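Local atomic coordinates of tryptophanyl-tRNA synthetase (Thermus thermophilus, PDB entry 2EL7), a protein that probably catalyses the ATP-dependent attachment of tryptophan to tRNA(Trp), as a homodimeric class I aminoacyl-tRNA synthetase. Residues F39-Y44 with V79-Q84; N69-L74 with E287-L292. One frame throughout, in Å; residues are numbered along the deposited sequence.

Contact 1: residues F39-Y44 with V79-Q84; sequences FCIVDY and VTLFVQ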
# COMPACT_ATOMS: atom_id res chain seq x y z
N PHE A 39 -3.92 -18.17 10.42
CA PHE A 39 -2.61 -17.87 11.01
C PHE A 39 -1.77 -17.32 9.90
O PHE A 39 -1.52 -18.01 8.91
CB PHE A 39 -1.97 -19.12 11.63
CG PHE A 39 -2.71 -19.64 12.84
CD1 PHE A 39 -3.73 -20.60 12.70
CD2 PHE A 39 -2.38 -19.19 14.12
CE1 PHE A 39 -4.40 -21.11 13.81
CE2 PHE A 39 -3.05 -19.69 15.26
CZ PHE A 39 -4.05 -20.65 15.11
N CYS A 40 -1.34 -16.06 10.07
CA CYS A 40 -0.58 -15.32 9.05
C CYS A 40 0.86 -15.00 9.43
O CYS A 40 1.10 -14.27 10.39
CB CYS A 40 -1.34 -14.02 8.74
SG CYS A 40 -0.77 -13.00 7.35
N ILE A 41 1.82 -15.54 8.67
CA ILE A 41 3.23 -15.29 8.89
C ILE A 41 3.46 -13.91 8.25
O ILE A 41 3.49 -13.79 7.02
CB ILE A 41 4.09 -16.38 8.20
CG1 ILE A 41 3.92 -17.73 8.92
CG2 ILE A 41 5.57 -15.97 8.19
CD1 ILE A 41 4.65 -18.89 8.24
N VAL A 42 3.64 -12.88 9.06
CA VAL A 42 3.79 -11.53 8.51
C VAL A 42 5.17 -11.12 7.99
O VAL A 42 5.82 -10.24 8.54
CB VAL A 42 3.29 -10.46 9.53
CG1 VAL A 42 1.79 -10.60 9.72
CG2 VAL A 42 3.98 -10.61 10.87
N ASP A 43 5.57 -11.72 6.86
CA ASP A 43 6.87 -11.45 6.27
C ASP A 43 7.06 -9.97 5.89
O ASP A 43 8.17 -9.45 5.98
CB ASP A 43 7.12 -12.39 5.07
CG ASP A 43 6.04 -12.29 3.99
OD1 ASP A 43 6.27 -12.81 2.89
OD2 ASP A 43 4.97 -11.70 4.22
N TYR A 44 5.98 -9.30 5.50
CA TYR A 44 6.06 -7.88 5.16
C TYR A 44 6.50 -7.01 6.33
O TYR A 44 6.96 -5.89 6.12
CB TYR A 44 4.71 -7.37 4.63
CG TYR A 44 4.55 -7.55 3.13
CD1 TYR A 44 3.29 -7.70 2.55
CD2 TYR A 44 5.67 -7.59 2.30
CE1 TYR A 44 3.15 -7.89 1.17
CE2 TYR A 44 5.54 -7.77 0.92
CZ TYR A 44 4.28 -7.93 0.36
OH TYR A 44 4.17 -8.12 -1.00
N VAL A 79 -6.21 -26.10 10.74
CA VAL A 79 -6.30 -24.65 10.55
C VAL A 79 -5.96 -24.10 9.17
O VAL A 79 -5.90 -24.84 8.18
CB VAL A 79 -5.45 -23.91 11.61
CG1 VAL A 79 -5.71 -24.51 12.99
CG2 VAL A 79 -3.95 -23.94 11.25
N THR A 80 -5.76 -22.77 9.11
CA THR A 80 -5.44 -22.09 7.86
C THR A 80 -4.22 -21.24 8.06
O THR A 80 -4.30 -20.17 8.62
CB THR A 80 -6.63 -21.24 7.37
OG1 THR A 80 -7.69 -22.13 7.00
CG2 THR A 80 -6.28 -20.38 6.15
N LEU A 81 -3.08 -21.75 7.61
CA LEU A 81 -1.78 -21.10 7.74
C LEU A 81 -1.28 -20.64 6.41
O LEU A 81 -1.24 -21.41 5.46
CB LEU A 81 -0.78 -22.08 8.32
CG LEU A 81 0.67 -21.64 8.59
CD1 LEU A 81 0.69 -20.52 9.62
CD2 LEU A 81 1.45 -22.85 9.12
N PHE A 82 -0.88 -19.38 6.33
CA PHE A 82 -0.39 -18.79 5.10
C PHE A 82 0.59 -17.65 5.34
O PHE A 82 0.74 -17.16 6.47
CB PHE A 82 -1.58 -18.30 4.28
CG PHE A 82 -2.38 -17.22 4.95
CD1 PHE A 82 -2.10 -15.89 4.71
CD2 PHE A 82 -3.43 -17.54 5.81
CE1 PHE A 82 -2.87 -14.87 5.30
CE2 PHE A 82 -4.20 -16.55 6.40
CZ PHE A 82 -3.92 -15.20 6.15
N VAL A 83 1.29 -17.25 4.28
CA VAL A 83 2.27 -16.17 4.34
C VAL A 83 1.63 -14.88 3.85
O VAL A 83 1.05 -14.84 2.77
CB VAL A 83 3.50 -16.47 3.45
CG1 VAL A 83 4.43 -15.25 3.43
CG2 VAL A 83 4.21 -17.70 3.95
N GLN A 84 1.76 -13.81 4.64
CA GLN A 84 1.16 -12.52 4.29
C GLN A 84 1.32 -12.14 2.81
O GLN A 84 0.32 -11.96 2.12
CB GLN A 84 1.71 -11.45 5.22
CG GLN A 84 1.22 -10.04 4.98
CD GLN A 84 1.68 -9.06 6.07
OE1 GLN A 84 2.63 -9.32 6.83
NE2 GLN A 84 1.01 -7.93 6.15
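Strands 37-41 and 80-83 of a beta-alpha-beta unit in the nucleotide-binding core lie side by side and parallel, Phe39, Cys40 and Ile41 beside Leu81, Phe82 and Val83. The ladder starts where Phe39 N gives its hydrogen to Thr80 O (2.7 Å); Phe82 N then bonds to Phe39 O and Ile41 N to Phe82 O. Ile41 O takes Gln84 N on one face of its plane and, on the other, Asp43 N of its own segment, closing an inverse gamma turn at Val42. On one face of the sheet Leu81 CD1 packs against Phe39 CB (3.6 Å), while the Phe39 ring meets the branches of Val79. On the other, Phe82 CG sits between its own backbone N and carbonyl carbon (chi1 62°), swinging the ring back across the pair; Cys40 CA lies over a ring face and Cys40 SG makes an oblique sulfur-aromatic contact, 3.5 Å from Phe82 CE1. The extended Gln84 side chain runs across the turn and passes Tyr44 CB. Asp43, hydrogen-bonded to Ser85, holds its carboxylate across Val83 CG1. Gln84 and Cys40 also touch Asp136, a predicted tryptophan ligand; the C-terminal ends of parallel strands bordering the substrate site are characteristic of the class I Rossmann-type fold.

Contact 2: residues N69-L74 with E287-L292; sequences NIAAGL and ERAEAL
Ala71 is the small bump of helix 55-72 that meets helix 267-294, fitting against the backbone between Arg288 and Ala289. Its CB rests 3.6 Å from Ala289 N, beside Ala289 CB. The CA atoms of Ala71 and Ala289 are 5.0 Å apart, a spacing that two methyl side chains permit. Larger groups border this close point. Leu292 points toward the other helix and meets Ile70 obliquely; its CD1 lies 3.7 Å from Ile70 CG2 and 3.9 Å from Ala71 N, so one methyl fills the hollow between the Ile70 branch and the Ala71 backbone. From the exposed side comes Arg288, whose chain is extended from CG to NE: CB passes Ala71 CA, CD lies against Ala71 O, and a turn at the last torsion (chi4 83°) brings Arg288 NH2 to Ala71 O at 2.9 Å. That hydrogen bond is weak and bent (126°). Just beyond, the helix closes in a Schellman motif, Leu74 N bonding to Asn69 O and Gly73 N to Ile70 O. Tyr298 and Val299 of helix 296-324 cover Leu292 further. The arrangement is a close alanine-to-alanine helix packing, joining the last turn of the crossover helix to the C-terminal helical region.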
# COMPACT_ATOMS: atom_id res chain seq x y z
N ASN A 69 6.43 -23.48 13.94
CA ASN A 69 5.12 -23.31 14.55
C ASN A 69 4.25 -24.53 14.29
O ASN A 69 3.42 -24.89 15.12
CB ASN A 69 4.46 -22.04 14.06
CG ASN A 69 4.95 -20.83 14.81
OD1 ASN A 69 4.61 -20.64 15.96
ND2 ASN A 69 5.80 -20.03 14.18
N ILE A 70 4.43 -25.17 13.15
CA ILE A 70 3.68 -26.38 12.90
C ILE A 70 4.24 -27.44 13.86
O ILE A 70 3.49 -28.22 14.43
CB ILE A 70 3.83 -26.85 11.45
CG1 ILE A 70 3.11 -25.87 10.53
CG2 ILE A 70 3.29 -28.27 11.29
CD1 ILE A 70 3.33 -26.13 9.04
N ALA A 71 5.57 -27.46 14.05
CA ALA A 71 6.15 -28.45 14.97
C ALA A 71 5.64 -28.22 16.39
O ALA A 71 5.37 -29.18 17.11
CB ALA A 71 7.69 -28.39 14.95
N ALA A 72 5.52 -26.95 16.78
CA ALA A 72 5.04 -26.58 18.11
C ALA A 72 3.56 -26.90 18.32
O ALA A 72 3.10 -26.92 19.47
CB ALA A 72 5.29 -25.07 18.38
N GLY A 73 2.80 -27.14 17.23
CA GLY A 73 1.40 -27.50 17.39
C GLY A 73 0.36 -26.95 16.43
O GLY A 73 -0.77 -27.43 16.45
N LEU A 74 0.70 -25.94 15.62
CA LEU A 74 -0.27 -25.40 14.66
C LEU A 74 -0.45 -26.48 13.62
O LEU A 74 0.51 -26.83 12.92
CB LEU A 74 0.27 -24.11 14.02
CG LEU A 74 0.24 -22.90 14.98
CD1 LEU A 74 0.34 -21.64 14.15
CD2 LEU A 74 -1.07 -22.86 15.79
N GLU A 287 10.62 -34.04 17.49
CA GLU A 287 10.42 -35.14 16.56
C GLU A 287 9.65 -34.59 15.36
O GLU A 287 10.04 -34.87 14.22
CB GLU A 287 9.66 -36.29 17.23
CG GLU A 287 10.59 -37.32 17.85
CD GLU A 287 9.97 -38.09 19.02
OE1 GLU A 287 8.73 -38.27 19.05
OE2 GLU A 287 10.75 -38.53 19.91
N ARG A 288 8.61 -33.78 15.59
CA ARG A 288 7.87 -33.19 14.47
C ARG A 288 8.79 -32.32 13.62
O ARG A 288 8.83 -32.44 12.39
CB ARG A 288 6.69 -32.33 14.92
CG ARG A 288 5.46 -33.05 15.42
CD ARG A 288 4.28 -32.07 15.62
NE ARG A 288 3.36 -32.52 16.66
CZ ARG A 288 3.53 -32.33 17.97
NH1 ARG A 288 2.63 -32.80 18.83
NH2 ARG A 288 4.56 -31.65 18.43
N ALA A 289 9.55 -31.44 14.26
CA ALA A 289 10.47 -30.58 13.51
C ALA A 289 11.38 -31.41 12.60
O ALA A 289 11.60 -31.06 11.45
CB ALA A 289 11.32 -29.74 14.47
N GLU A 290 11.89 -32.52 13.12
CA GLU A 290 12.76 -33.40 12.34
C GLU A 290 12.02 -34.03 11.14
O GLU A 290 12.57 -34.18 10.05
CB GLU A 290 13.34 -34.50 13.24
CG GLU A 290 14.47 -35.27 12.60
CD GLU A 290 15.35 -34.38 11.69
OE1 GLU A 290 15.22 -34.47 10.43
OE2 GLU A 290 16.17 -33.59 12.23
N ALA A 291 10.77 -34.41 11.36
CA ALA A 291 9.98 -34.99 10.29
C ALA A 291 9.66 -33.92 9.24
O ALA A 291 9.72 -34.19 8.03
CB ALA A 291 8.68 -35.60 10.86
N LEU A 292 9.34 -32.71 9.67
CA LEU A 292 9.04 -31.66 8.71
C LEU A 292 10.32 -31.27 7.98
O LEU A 292 10.31 -31.03 6.79
CB LEU A 292 8.42 -30.45 9.40
CG LEU A 292 7.09 -30.79 10.09
CD1 LEU A 292 6.74 -29.73 11.13
CD2 LEU A 292 5.99 -30.93 9.04

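In the fold
Both contacts involve the same beta-alpha-beta unit: contact 1 pairs its strands, 37-41 and 80-83, and contact 2 packs the end of its connecting helix, 55-72, against helix 267-294. They meet directly, Leu81 CD2 lying 3.7 Å from Ile70 CG1 and Phe39 touching Leu74, so Ile70 packs on the sheet as well as on Leu292. Contact 1 is wholly buried, held by a ladder of backbone hydrogen bonds, and reaches both the predicted substrate pocket and the second subunit, whose Trp95 makes a T-shaped (edge-to-face) stack with Tyr44. Contact 2 is smaller, away from the annotated sites, mostly apolar, with a single weak arginine bond at its exposed margin.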